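BauA (Acinetobacter baumannii, PDB 6HCP) takes up ferric preacinetobactin, an iron-loaded siderophore, across the outer membrane of Acinetobacter baumannii as a TonB-dependent receptor. Local coordinates at residues A[116-121]-A[243-248]; A[125-130]-A[343-348]; A[78-83]-A[136-141]. All blocks are in the same frame, centred on the assembly; numbering follows the deposited sequence. Where two conformers were deposited one is given.

Contacts 1 and 2 both tie the plug to the inner wall of the barrel, at strands 238-252 and 331-358, while contact 3 lies within the plug. The centres of contacts 1 and 2 are about 8 Å apart, and Tyr245 of contact 1 packs on Pro126 of contact 2. Contact 3 lies with its centre about 13 Å from that of contact 1 and about 17 Å from that of contact 2, yet Met116 SD reaches Ile80 CG1 at 4.2 Å and Thr130 O reaches Ile80 CG1 at 3.6 Å. Ile80 touches both wall-facing segments, and Asp79 also packs on 125-130. The groups bound beside contacts 1 and 2 are detergent and 1,2-ethanediol, not siderophore.

Contact 1: residues A[116-121]-A[243-248]; sequences MSMNGL and DAYDAL. With C8E ((hydroxyethyloxy)tri(ethyloxy)octane), chain B; EDO (1,2-ethanediol), chain P.
Met118 and Tyr245 form the tight part of the contact, the methyl end of Met118 meeting the Tyr245 ring obliquely: Met118 CE is 3.9 Å from Tyr245 CE2 and 4.1 Å from Tyr245 CD2. Met118 runs extended from its backbone, with CG anti to the backbone N (chi1 -177°), and bends only at the thioether, which brings CE to the ring. The far end of that ring is fixed separately, by a hydrogen bond between Tyr245 OH and the carbonyl of Ile124.

The polar pair is close but not directly bonded. Asn119 ND2 comes within 3.1 Å of Asp243 OD2, but the angle is too poor for a hydrogen bond and the amide and carboxylate planes differ by 43°. Their sound partners are third parties: both residues bond to Thr165 OG1, and Asp243 OD2 also to Tyr167 OH. The loose side is the partly exposed turn at Asn119 and Gly120, which binds 1,2-ethanediol, whose O2 donates to Asn119 O at 2.8 Å. On the barrel strand, C3 of the detergent lies 3.6 Å from Asp246 O.

The nearest CA atoms, of Met118 and Asp243, are 9.3 Å apart, so side chains alone bridge the backbones. A type I' hairpin turn, closed by paired Met118–Leu121 backbone bonds, thus meets a barrel strand, as where plug meets wall in TonB-dependent receptors.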
ATOM      1  N   MET A 116      20.109  -7.657  30.567  1.00 26.54           N
ATOM      2  CA  MET A 116      20.060  -8.958  29.893  1.00 26.16           C
ATOM      3  C   MET A 116      21.268  -9.795  30.322  1.00 24.70           C
ATOM      4  O   MET A 116      22.342  -9.244  30.560  1.00 25.49           O
ATOM      5  CB  MET A 116      20.097  -8.794  28.371  1.00 26.47           C
ATOM      6  CG  MET A 116      18.961  -7.940  27.849  1.00 28.14           C
ATOM      7  SD  MET A 116      18.961  -8.051  26.025  1.00 31.40           S
ATOM      8  CE  MET A 116      20.507  -7.260  25.625  1.00 36.94           C
ATOM      9  N   SER A 117      21.095 -11.115  30.330  1.00 25.25           N
ATOM     10  CA  SER A 117      22.196 -12.010  30.565  1.00 26.18           C
ATOM     11  C   SER A 117      22.623 -12.690  29.262  1.00 27.63           C
ATOM     12  O   SER A 117      21.839 -12.777  28.307  1.00 25.86           O
ATOM     13  CB  SER A 117      21.872 -12.999  31.645  1.00 26.30           C
ATOM     14  OG  SER A 117      20.685 -13.728  31.377  1.00 27.75           O
ATOM     15  N   MET A 118      23.900 -13.100  29.221  1.00 25.95           N
ATOM     16  CA  MET A 118      24.454 -13.894  28.133  1.00 25.32           C
ATOM     17  C   MET A 118      24.949 -15.229  28.697  1.00 27.26           C
ATOM     18  O   MET A 118      25.767 -15.225  29.600  1.00 26.79           O
ATOM     19  CB  MET A 118      25.603 -13.189  27.418  1.00 25.25           C
ATOM     20  CG  MET A 118      26.124 -14.005  26.217  1.00 29.93           C
ATOM     21  SD  MET A 118      27.513 -13.214  25.383  1.00 35.06           S
ATOM     22  CE  MET A 118      26.749 -11.724  24.769  1.00 34.42           C
ATOM     23  N   ASN A 119      24.292 -16.327  28.307  1.00 26.47           N
ATOM     24  CA  ASN A 119      24.574 -17.640  28.861  1.00 29.09           C
ATOM     25  C   ASN A 119      24.535 -17.567  30.396  1.00 34.76           C
ATOM     26  O   ASN A 119      25.371 -18.180  31.089  1.00 27.10           O
ATOM     27  CB  ASN A 119      25.933 -18.144  28.370  1.00 31.61           C
ATOM     28  CG  ASN A 119      25.999 -18.272  26.859  1.00 32.33           C
ATOM     29  OD1 ASN A 119      25.057 -18.765  26.240  1.00 28.97           O
ATOM     30  ND2 ASN A 119      27.109 -17.864  26.272  1.00 27.79           N
ATOM     31  N   GLY A 120      23.587 -16.788  30.926  1.00 28.16           N
ATOM     32  CA  GLY A 120      23.317 -16.733  32.366  1.00 26.92           C
ATOM     33  C   GLY A 120      24.110 -15.654  33.100  1.00 27.13           C
ATOM     34  O   GLY A 120      23.879 -15.451  34.295  1.00 29.62           O
ATOM     35  N   LEU A 121      25.052 -14.992  32.423  1.00 27.02           N
ATOM     36  CA  LEU A 121      25.950 -13.999  33.035  1.00 26.41           C
ATOM     37  C   LEU A 121      25.522 -12.572  32.665  1.00 29.90           C
ATOM     38  O   LEU A 121      25.414 -12.243  31.480  1.00 27.41           O
ATOM     39  CB  LEU A 121      27.384 -14.261  32.557  1.00 26.30           C
ATOM     40  CG  LEU A 121      28.490 -13.519  33.307  1.00 27.15           C
ATOM     41  CD1 LEU A 121      28.565 -13.965  34.768  1.00 32.92           C
ATOM     42  CD2 LEU A 121      29.840 -13.715  32.632  1.00 27.25           C
ATOM     43  N   ASP A 243      33.028 -17.060  24.640  1.00 30.52           N
ATOM     44  CA  ASP A 243      32.284 -16.200  23.712  1.00 30.55           C
ATOM     45  C   ASP A 243      32.933 -14.820  23.696  1.00 32.60           C
ATOM     46  O   ASP A 243      33.370 -14.299  24.727  1.00 33.36           O
ATOM     47  CB  ASP A 243      30.811 -16.120  24.134  1.00 31.93           C
ATOM     48  CG  ASP A 243      30.100 -17.452  24.090  1.00 34.38           C
ATOM     49  OD1 ASP A 243      29.627 -17.834  22.991  1.00 34.56           O
ATOM     50  OD2 ASP A 243      30.034 -18.122  25.147  1.00 37.45           O
ATOM     51  N   ALA A 244      33.003 -14.216  22.513  1.00 30.38           N
ATOM     52  CA  ALA A 244      33.449 -12.846  22.391  1.00 30.72           C
ATOM     53  C   ALA A 244      32.724 -12.175  21.221  1.00 31.69           C
ATOM     54  O   ALA A 244      32.424 -12.827  20.223  1.00 32.23           O
ATOM     55  CB  ALA A 244      34.940 -12.786  22.190  1.00 33.76           C
ATOM     56  N   TYR A 245      32.527 -10.860  21.324  1.00 29.80           N
ATOM     57  CA  TYR A 245      31.902 -10.134  20.237  1.00 28.57           C
ATOM     58  C   TYR A 245      32.366  -8.689  20.245  1.00 26.51           C
ATOM     59  O   TYR A 245      32.801  -8.140  21.270  1.00 27.52           O
ATOM     60  CB  TYR A 245      30.382 -10.252  20.343  1.00 29.06           C
ATOM     61  CG  TYR A 245      29.791  -9.351  21.396  1.00 26.67           C
ATOM     62  CD1 TYR A 245      29.520  -8.028  21.121  1.00 26.77           C
ATOM     63  CD2 TYR A 245      29.660  -9.783  22.702  1.00 28.79           C
ATOM     64  CE1 TYR A 245      29.084  -7.155  22.106  1.00 29.81           C
ATOM     65  CE2 TYR A 245      29.191  -8.935  23.692  1.00 28.64           C
ATOM     66  CZ  TYR A 245      28.901  -7.616  23.397  1.00 29.62           C
ATOM     67  OH  TYR A 245      28.486  -6.753  24.373  1.00 27.91           O
ATOM     68  N   ASP A 246      32.209  -8.058  19.078  1.00 27.86           N
ATOM     69  CA  ASP A 246      32.462  -6.663  18.880  1.00 27.14           C
ATOM     70  C   ASP A 246      31.296  -6.125  18.043  1.00 29.43           C
ATOM     71  O   ASP A 246      30.997  -6.701  16.974  1.00 29.87           O
ATOM     72  CB  ASP A 246      33.809  -6.488  18.170  1.00 35.54           C
ATOM     73  CG  ASP A 246      34.279  -5.063  17.943  1.00 45.45           C
ATOM     74  OD1 ASP A 246      33.586  -4.113  18.347  1.00 51.19           O
ATOM     75  OD2 ASP A 246      35.339  -4.914  17.319  1.00 60.07           O
ATOM     76  N   ALA A 247      30.593  -5.116  18.575  1.00 28.05           N
ATOM     77  CA  ALA A 247      29.326  -4.640  17.957  1.00 28.80           C
ATOM     78  C   ALA A 247      29.358  -3.124  17.816  1.00 28.26           C
ATOM     79  O   ALA A 247      29.956  -2.409  18.616  1.00 28.22           O
ATOM     80  CB  ALA A 247      28.123  -5.093  18.763  1.00 30.12           C
ATOM     81  N   LEU A 248      28.611  -2.643  16.813  1.00 27.48           N
ATOM     82  CA  LEU A 248      28.377  -1.235  16.598  1.00 29.66           C
ATOM     83  C   LEU A 248      26.889  -1.055  16.274  1.00 27.75           C
ATOM     84  O   LEU A 248      26.324  -1.872  15.548  1.00 26.29           O
ATOM     85  CB  LEU A 248      29.234  -0.746  15.427  1.00 34.24           C
ATOM     86  CG  LEU A 248      28.841   0.614  14.859  1.00 36.98           C
ATOM     87  CD1 LEU A 248      29.325   1.729  15.766  1.00 45.03           C
ATOM     88  CD2 LEU A 248      29.396   0.808  13.456  1.00 43.33           C
TER
HETATM   89  C1  C8E B 832      33.072  -2.475  14.536  1.00 63.09           C
HETATM   90  C2  C8E B 832      32.175  -3.633  14.921  1.00 54.76           C
HETATM   91  C3  C8E B 832      32.602  -4.969  14.312  1.00 58.54           C
HETATM   92  C4  C8E B 832      32.741  -4.903  12.793  1.00 76.31           C
HETATM   93  C5  C8E B 832      32.810  -6.297  12.169  1.00 66.99           C
HETATM   94  C6  C8E B 832      32.298  -6.289  10.734  1.00 68.21           C
HETATM   95  C7  C8E B 832      32.130  -7.695  10.172  1.00 64.49           C
HETATM   96  C8  C8E B 832      31.690  -7.640   8.710  1.00 69.01           C
HETATM   97  O9  C8E B 832      30.946  -8.813   8.356  1.00 64.88           O
HETATM   98  C10 C8E B 832      30.448  -8.805   7.020  1.00 52.56           C
HETATM   99  C11 C8E B 832      30.062 -10.216   6.632  1.00 60.95           C
HETATM  100  O12 C8E B 832      28.969 -10.170   5.724  1.00 65.30           O
HETATM  101  C1  EDO P 813      25.595 -18.732  34.856  1.00 75.06           C
HETATM  102  O1  EDO P 813      26.018 -19.852  35.638  1.00 90.48           O
HETATM  103  C2  EDO P 813      26.795 -17.893  34.458  1.00 60.80           C
HETATM  104  O2  EDO P 813      27.210 -18.279  33.146  1.00 62.01           O

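Contact 2: residues A[125-130]-A[343-348]; sequences TPFYRT and VDKKSA. With EDO (1,2-ethanediol), chain L.
Phe127 and Val343 supply the apolar part of the contact: the ring carbon CE1 lies 4.3 Å from Val343 CG1, an oblique approach to the aromatic ring. CG of Phe127 stands anti to the backbone N (chi1 -160°), which sends the ring across to the barrel wall, where it also meets Phe341 with the planes at about 60°. It also meets Tyr128, next along the chain. Phe127 CD2 sits 3.4 Å above the plane of the Tyr128 ring and over its centre, so an edge of the phenylalanine is set on a face of the tyrosine.

The polar part is carried by Lys345 and a single water. No direct hydrogen bond joins the segments; instead the water donates to Thr125 O at 2.8 Å and accepts from Lys345 NZ, also at 2.8 Å. The ammonium is further held by Ser311 OG and Thr313 OG1 on the neighbouring barrel strand. It lies near the plane of the Phe127 ring, at the edge, with NZ 4.4 Å from CD1; that position does not suit a cation-pi interaction.

The chemistry implies a plug–wall joint in which a lysine, its charge probably stabilised by the water and two hydroxyls, reaches the Thr125 carbonyl through one bridging water rather than by a direct hydrogen bond.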
ATOM      1  N   THR A 125      26.333  -8.250  27.643  1.00 26.86           N
ATOM      2  CA  THR A 125      25.548  -7.910  26.442  1.00 26.25           C
ATOM      3  C   THR A 125      25.674  -6.434  26.093  1.00 27.05           C
ATOM      4  O   THR A 125      25.990  -5.586  26.932  1.00 26.04           O
ATOM      5  CB  THR A 125      24.076  -8.301  26.647  1.00 27.70           C
ATOM      6  OG1 THR A 125      23.657  -7.832  27.928  1.00 29.46           O
ATOM      7  CG2 THR A 125      23.839  -9.790  26.556  1.00 29.26           C
ATOM      8  N   PRO A 126      25.358  -6.047  24.837  1.00 27.86           N
ATOM      9  CA  PRO A 126      25.358  -4.637  24.458  1.00 26.66           C
ATOM     10  C   PRO A 126      24.444  -3.798  25.359  1.00 23.86           C
ATOM     11  O   PRO A 126      23.420  -4.284  25.810  1.00 26.81           O
ATOM     12  CB  PRO A 126      24.881  -4.678  22.999  1.00 25.03           C
ATOM     13  CG  PRO A 126      25.354  -6.024  22.520  1.00 26.68           C
ATOM     14  CD  PRO A 126      25.111  -6.944  23.696  1.00 25.71           C
ATOM     15  N   PHE A 127      24.852  -2.559  25.617  1.00 25.15           N
ATOM     16  CA  PHE A 127      24.246  -1.740  26.669  1.00 25.24           C
ATOM     17  C   PHE A 127      22.787  -1.375  26.344  1.00 25.37           C
ATOM     18  O   PHE A 127      21.941  -1.442  27.207  1.00 22.95           O
ATOM     19  CB  PHE A 127      25.070  -0.471  26.855  1.00 26.32           C
ATOM     20  CG  PHE A 127      24.876   0.226  28.176  1.00 28.08           C
ATOM     21  CD1 PHE A 127      25.477  -0.255  29.328  1.00 31.93           C
ATOM     22  CD2 PHE A 127      24.162   1.413  28.259  1.00 25.75           C
ATOM     23  CE1 PHE A 127      25.388   0.457  30.520  1.00 26.51           C
ATOM     24  CE2 PHE A 127      24.044   2.099  29.456  1.00 29.75           C
ATOM     25  CZ  PHE A 127      24.650   1.612  30.595  1.00 26.35           C
ATOM     26  N   TYR A 128      22.501  -0.992  25.093  1.00 22.47           N
ATOM     27  CA  TYR A 128      21.216  -0.356  24.764  1.00 26.30           C
ATOM     28  C   TYR A 128      20.476  -1.062  23.616  1.00 26.36           C
ATOM     29  O   TYR A 128      19.259  -0.910  23.501  1.00 25.26           O
ATOM     30  CB  TYR A 128      21.423   1.108  24.390  1.00 23.43           C
ATOM     31  CG  TYR A 128      21.528   2.082  25.528  1.00 22.03           C
ATOM     32  CD1 TYR A 128      20.879   1.881  26.738  1.00 26.23           C
ATOM     33  CD2 TYR A 128      22.337   3.197  25.407  1.00 24.38           C
ATOM     34  CE1 TYR A 128      20.936   2.825  27.751  1.00 25.49           C
ATOM     35  CE2 TYR A 128      22.365   4.177  26.383  1.00 25.73           C
ATOM     36  CZ  TYR A 128      21.712   3.961  27.581  1.00 25.11           C
ATOM     37  OH  TYR A 128      21.803   4.910  28.545  1.00 26.80           O
ATOM     38  N   ARG A 129      21.195  -1.687  22.676  1.00 25.28           N
ATOM     39  CA  ARG A 129      20.517  -2.431  21.600  1.00 24.97           C
ATOM     40  C   ARG A 129      21.400  -3.587  21.151  1.00 24.50           C
ATOM     41  O   ARG A 129      22.589  -3.413  20.980  1.00 29.05           O
ATOM     42  CB  ARG A 129      20.183  -1.510  20.417  1.00 25.75           C
ATOM     43  CG  ARG A 129      19.549  -2.219  19.219  1.00 26.55           C
ATOM     44  CD  ARG A 129      18.527  -1.331  18.518  1.00 33.22           C
ATOM     45  NE  ARG A 129      19.112  -0.083  18.086  1.00 34.48           N
ATOM     46  CZ  ARG A 129      18.675   1.122  18.405  1.00 31.16           C
ATOM     47  NH1 ARG A 129      17.428   1.305  18.842  1.00 29.83           N
ATOM     48  NH2 ARG A 129      19.460   2.151  18.141  1.00 30.31           N
ATOM     49  N   THR A 130      20.777  -4.755  20.981  1.00 26.45           N
ATOM     50  CA  THR A 130      21.447  -5.968  20.629  1.00 26.47           C
ATOM     51  C   THR A 130      20.848  -6.523  19.334  1.00 29.32           C
ATOM     52  O   THR A 130      19.710  -6.976  19.331  1.00 26.11           O
ATOM     53  CB  THR A 130      21.380  -6.996  21.771  1.00 27.56           C
ATOM     54  OG1 THR A 130      22.043  -6.431  22.904  1.00 27.06           O
ATOM     55  CG2 THR A 130      22.041  -8.306  21.400  1.00 29.63           C
ATOM     56  N   VAL A 343      31.982   2.935  29.708  1.00 30.22           N
ATOM     57  CA  VAL A 343      31.851   2.086  30.895  1.00 31.90           C
ATOM     58  C   VAL A 343      32.585   0.760  30.663  1.00 29.04           C
ATOM     59  O   VAL A 343      32.520   0.144  29.575  1.00 28.97           O
ATOM     60  CB  VAL A 343      30.383   1.937  31.331  1.00 36.16           C
ATOM     61  CG1 VAL A 343      29.439   1.757  30.177  1.00 34.56           C
ATOM     62  CG2 VAL A 343      30.156   0.865  32.389  1.00 32.34           C
ATOM     63  N   ASP A 344      33.386   0.390  31.667  0.50 26.89           N
ATOM     64  CA  ASP A 344      34.118  -0.869  31.711  0.50 27.96           C
ATOM     65  C   ASP A 344      33.499  -1.760  32.793  0.50 26.84           C
ATOM     66  O   ASP A 344      33.401  -1.350  33.956  0.50 30.37           O
ATOM     67  CB  ASP A 344      35.599  -0.632  32.025  0.50 32.69           C
ATOM     68  CG  ASP A 344      36.376   0.029  30.897  0.50 34.65           C
ATOM     69  OD1 ASP A 344      36.002  -0.166  29.735  0.50 38.56           O
ATOM     70  OD2 ASP A 344      37.355   0.728  31.193  0.50 37.41           O
ATOM     71  N   LYS A 345      33.105  -2.973  32.395  1.00 26.11           N
ATOM     72  CA  LYS A 345      32.352  -3.884  33.230  1.00 28.91           C
ATOM     73  C   LYS A 345      33.160  -5.173  33.414  1.00 27.45           C
ATOM     74  O   LYS A 345      33.764  -5.666  32.469  1.00 26.51           O
ATOM     75  CB  LYS A 345      31.008  -4.207  32.569  1.00 26.73           C
ATOM     76  CG  LYS A 345      30.006  -3.065  32.501  1.00 29.92           C
ATOM     77  CD  LYS A 345      28.930  -3.221  31.418  1.00 28.19           C
ATOM     78  CE  LYS A 345      29.321  -2.467  30.157  1.00 33.29           C
ATOM     79  NZ  LYS A 345      28.810  -3.104  28.926  1.00 34.43           N
ATOM     80  N   LYS A 346      33.005  -5.789  34.591  1.00 29.21           N
ATOM     81  CA  LYS A 346      33.483  -7.137  34.863  1.00 27.15           C
ATOM     82  C   LYS A 346      32.452  -7.881  35.701  1.00 24.72           C
ATOM     83  O   LYS A 346      31.804  -7.285  36.553  1.00 27.97           O
ATOM     84  CB  LYS A 346      34.805  -7.084  35.642  1.00 36.20           C
ATOM     85  CG  LYS A 346      35.971  -6.441  34.903  1.00 47.98           C
ATOM     86  CD  LYS A 346      37.244  -6.383  35.751  1.00 59.45           C
ATOM     87  CE  LYS A 346      38.183  -5.257  35.366  1.00 71.88           C
ATOM     88  NZ  LYS A 346      38.442  -5.235  33.909  1.00 65.55           N
ATOM     89  N   SER A 347      32.328  -9.187  35.484  1.00 25.85           N
ATOM     90  CA  SER A 347      31.313  -9.939  36.163  1.00 28.43           C
ATOM     91  C   SER A 347      31.746 -11.398  36.315  1.00 26.93           C
ATOM     92  O   SER A 347      32.515 -11.946  35.526  1.00 29.92           O
ATOM     93  CB  SER A 347      29.971  -9.824  35.460  1.00 33.30           C
ATOM     94  OG  SER A 347      30.099 -10.247  34.137  1.00 42.46           O
ATOM     95  N   ALA A 348      31.199 -12.039  37.338  1.00 28.14           N
ATOM     96  CA  ALA A 348      31.566 -13.416  37.637  1.00 28.86           C
ATOM     97  C   ALA A 348      30.413 -14.093  38.354  1.00 28.39           C
ATOM     98  O   ALA A 348      29.659 -13.446  39.093  1.00 27.49           O
ATOM     99  CB  ALA A 348      32.841 -13.438  38.461  1.00 32.99           C
TER
HETATM  100  C1  EDO L 809      36.435   4.608  31.062  1.00 51.48           C
HETATM  101  O1  EDO L 809      37.011   3.365  30.654  1.00 61.71           O
HETATM  102  C2  EDO L 809      35.545   4.328  32.259  1.00 44.00           C
HETATM  103  O2  EDO L 809      36.229   3.517  33.221  1.00 48.52           O
HETATM  104  O   HOH W   1      26.058  -3.756  29.050  1.00 38.96           O

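Contact 3: residues A[78-83]-A[136-141]; sequences KDITEV and GRVEVL
Arg137 NH1 donates to Gly136 O at 2.8 Å, the shortest polar bond within the two segments, with an N-H...O angle of 156°. The carbonyl is met from above its plane, while the acceptor lies near the plane of the guanidinium, whose NH2 forms a salt bridge with Asp36. Both Gly136 and Arg137 pair with Val164 of strand 159-165, which makes a classic bulge in strand 135-142.

One residue on, Val138 is the one residue of 136-141 that touches segment 78-83. Val83 holds CG1 anti to its backbone N (chi1 -178°), which points this methyl at Val138, 4.1 Å from its CB, and the two side chains meet at a slant. Ile80 adds a second touch: its CG2 methyl closes on the valine, 4.4 Å from Val138 CG1.

The turn leading into the helix is held by Asp79 OD1, which caps Glu82 N at 3.0 Å, and by Glu82 OE1, which accepts from the backbone N of Lys78 at 2.9 Å. Leu163 of the adjacent strand touches both Ile80 and Val138.

This is a short helix packed on the central mixed sheet of the plug domain, the globular core that fills the barrel in TonB-dependent receptors.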
ATOM      1  N   LYS A  78      15.821  -7.413  13.927  1.00 25.78           N
ATOM      2  CA  LYS A  78      16.964  -6.523  13.901  1.00 26.77           C
ATOM      3  C   LYS A  78      17.441  -6.214  15.334  1.00 27.65           C
ATOM      4  O   LYS A  78      18.490  -5.616  15.527  1.00 28.97           O
ATOM      5  CB  LYS A  78      16.569  -5.239  13.173  1.00 31.10           C
ATOM      6  CG  LYS A  78      16.090  -5.412  11.732  1.00 36.39           C
ATOM      7  CD  LYS A  78      17.225  -5.531  10.723  1.00 33.05           C
ATOM      8  CE  LYS A  78      16.773  -5.712   9.278  1.00 29.86           C
ATOM      9  NZ  LYS A  78      16.182  -7.054   9.055  1.00 31.19           N
ATOM     10  N   ASP A  79      16.609  -6.536  16.332  1.00 24.92           N
ATOM     11  CA  ASP A  79      16.947  -6.299  17.731  1.00 26.35           C
ATOM     12  C   ASP A  79      16.125  -7.255  18.598  1.00 25.94           C
ATOM     13  O   ASP A  79      15.378  -8.077  18.083  1.00 25.96           O
ATOM     14  CB  ASP A  79      16.768  -4.823  18.104  1.00 27.57           C
ATOM     15  CG  ASP A  79      15.338  -4.305  18.053  1.00 30.63           C
ATOM     16  OD1 ASP A  79      14.416  -5.125  18.129  1.00 31.17           O
ATOM     17  OD2 ASP A  79      15.167  -3.078  17.875  1.00 37.36           O
ATOM     18  N   ILE A  80      16.388  -7.257  19.910  1.00 25.43           N
ATOM     19  CA  ILE A  80      15.799  -8.245  20.783  1.00 24.15           C
ATOM     20  C   ILE A  80      14.290  -8.008  20.907  1.00 21.08           C
ATOM     21  O   ILE A  80      13.518  -8.958  20.967  1.00 22.36           O
ATOM     22  CB  ILE A  80      16.500  -8.252  22.153  1.00 27.71           C
ATOM     23  CG1 ILE A  80      17.968  -8.659  22.009  1.00 26.77           C
ATOM     24  CG2 ILE A  80      15.747  -9.165  23.098  1.00 27.89           C
ATOM     25  CD1 ILE A  80      18.172  -9.982  21.289  1.00 34.14           C
ATOM     26  N   THR A  81      13.880  -6.735  20.860  1.00 25.16           N
ATOM     27  CA  THR A  81      12.449  -6.372  20.949  1.00 25.91           C
ATOM     28  C   THR A  81      11.649  -7.099  19.858  1.00 27.58           C
ATOM     29  O   THR A  81      10.555  -7.598  20.098  1.00 25.62           O
ATOM     30  CB  THR A  81      12.251  -4.856  20.816  1.00 27.77           C
ATOM     31  OG1 THR A  81      12.974  -4.216  21.869  1.00 27.70           O
ATOM     32  CG2 THR A  81      10.791  -4.464  20.889  1.00 32.88           C
ATOM     33  N   GLU A  82      12.208  -7.122  18.645  1.00 25.45           N
ATOM     34  CA  GLU A  82      11.546  -7.708  17.467  1.00 28.50           C
ATOM     35  C   GLU A  82      11.457  -9.229  17.595  1.00 29.86           C
ATOM     36  O   GLU A  82      10.686  -9.848  16.871  1.00 32.25           O
ATOM     37  CB  GLU A  82      12.295  -7.319  16.192  1.00 29.22           C
ATOM     38  CG  GLU A  82      12.084  -5.862  15.839  1.00 32.73           C
ATOM     39  CD  GLU A  82      12.741  -5.377  14.558  1.00 33.75           C
ATOM     40  OE1 GLU A  82      13.214  -6.212  13.762  1.00 33.44           O
ATOM     41  OE2 GLU A  82      12.728  -4.160  14.348  1.00 35.90           O
ATOM     42  N   VAL A  83      12.213  -9.821  18.531  1.00 24.23           N
ATOM     43  CA  VAL A  83      12.047 -11.213  18.859  1.00 23.78           C
ATOM     44  C   VAL A  83      10.975 -11.388  19.938  1.00 24.33           C
ATOM     45  O   VAL A  83      10.115 -12.257  19.827  1.00 28.21           O
ATOM     46  CB  VAL A  83      13.375 -11.856  19.306  1.00 25.45           C
ATOM     47  CG1 VAL A  83      13.184 -13.327  19.597  1.00 28.29           C
ATOM     48  CG2 VAL A  83      14.485 -11.656  18.284  1.00 27.94           C
ATOM     49  N   GLY A 136      21.661 -18.517  19.547  1.00 26.28           N
ATOM     50  CA  GLY A 136      20.897 -19.720  19.266  1.00 26.75           C
ATOM     51  C   GLY A 136      19.512 -19.687  19.892  1.00 28.03           C
ATOM     52  O   GLY A 136      18.578 -20.321  19.395  1.00 27.04           O
ATOM     53  N   ARG A 137      19.395 -19.015  21.047  1.00 27.45           N
ATOM     54  CA  ARG A 137      18.130 -18.916  21.759  1.00 24.12           C
ATOM     55  C   ARG A 137      18.023 -17.516  22.370  1.00 26.10           C
ATOM     56  O   ARG A 137      19.009 -16.913  22.753  1.00 26.21           O
ATOM     57  CB  ARG A 137      17.985 -19.938  22.888  1.00 28.04           C
ATOM     58  CG  ARG A 137      18.192 -21.387  22.473  1.00 29.76           C
ATOM     59  CD  ARG A 137      16.976 -21.947  21.751  1.00 30.65           C
ATOM     60  NE  ARG A 137      17.163 -23.354  21.441  1.00 33.85           N
ATOM     61  CZ  ARG A 137      17.555 -23.850  20.264  1.00 36.73           C
ATOM     62  NH1 ARG A 137      17.904 -23.065  19.252  1.00 32.36           N
ATOM     63  NH2 ARG A 137      17.594 -25.164  20.125  1.00 35.97           N
ATOM     64  N   VAL A 138      16.791 -17.022  22.438  1.00 24.30           N
ATOM     65  CA  VAL A 138      16.466 -15.827  23.194  1.00 27.09           C
ATOM     66  C   VAL A 138      15.371 -16.202  24.182  1.00 26.05           C
ATOM     67  O   VAL A 138      14.275 -16.563  23.759  1.00 27.12           O
ATOM     68  CB  VAL A 138      16.005 -14.684  22.275  1.00 25.49           C
ATOM     69  CG1 VAL A 138      15.459 -13.518  23.098  1.00 25.25           C
ATOM     70  CG2 VAL A 138      17.117 -14.220  21.361  1.00 26.16           C
ATOM     71  N   GLU A 139      15.722 -16.237  25.476  1.00 24.40           N
ATOM     72  CA  GLU A 139      14.886 -16.752  26.507  1.00 24.67           C
ATOM     73  C   GLU A 139      14.332 -15.601  27.359  1.00 24.88           C
ATOM     74  O   GLU A 139      15.020 -14.615  27.636  1.00 27.43           O
ATOM     75  CB  GLU A 139      15.671 -17.698  27.430  1.00 26.57           C
ATOM     76  CG  GLU A 139      16.423 -18.800  26.718  1.00 27.60           C
ATOM     77  CD  GLU A 139      17.193 -19.714  27.654  1.00 30.92           C
ATOM     78  OE1 GLU A 139      17.409 -19.323  28.849  1.00 29.81           O
ATOM     79  OE2 GLU A 139      17.522 -20.840  27.213  1.00 29.82           O
ATOM     80  N   VAL A 140      13.084 -15.750  27.788  1.00 22.06           N
ATOM     81  CA  VAL A 140      12.429 -14.782  28.652  1.00 24.13           C
ATOM     82  C   VAL A 140      11.878 -15.528  29.862  1.00 25.00           C
ATOM     83  O   VAL A 140      11.165 -16.537  29.730  1.00 28.60           O
ATOM     84  CB  VAL A 140      11.296 -14.010  27.947  1.00 27.90           C
ATOM     85  CG1 VAL A 140      10.683 -12.961  28.875  1.00 30.71           C
ATOM     86  CG2 VAL A 140      11.762 -13.359  26.664  1.00 28.53           C
ATOM     87  N   LEU A 141      12.152 -14.973  31.045  1.00 25.09           N
ATOM     88  CA  LEU A 141      11.506 -15.398  32.282  1.00 24.59           C
ATOM     89  C   LEU A 141      10.753 -14.188  32.830  1.00 24.21           C
ATOM     90  O   LEU A 141      11.351 -13.137  33.022  1.00 27.34           O
ATOM     91  CB  LEU A 141      12.554 -15.890  33.281  1.00 27.73           C
ATOM     92  CG  LEU A 141      11.959 -16.448  34.582  1.00 33.73           C
ATOM     93  CD1 LEU A 141      12.837 -17.542  35.154  1.00 44.30           C
ATOM     94  CD2 LEU A 141      11.733 -15.352  35.602  1.00 36.84           C
TER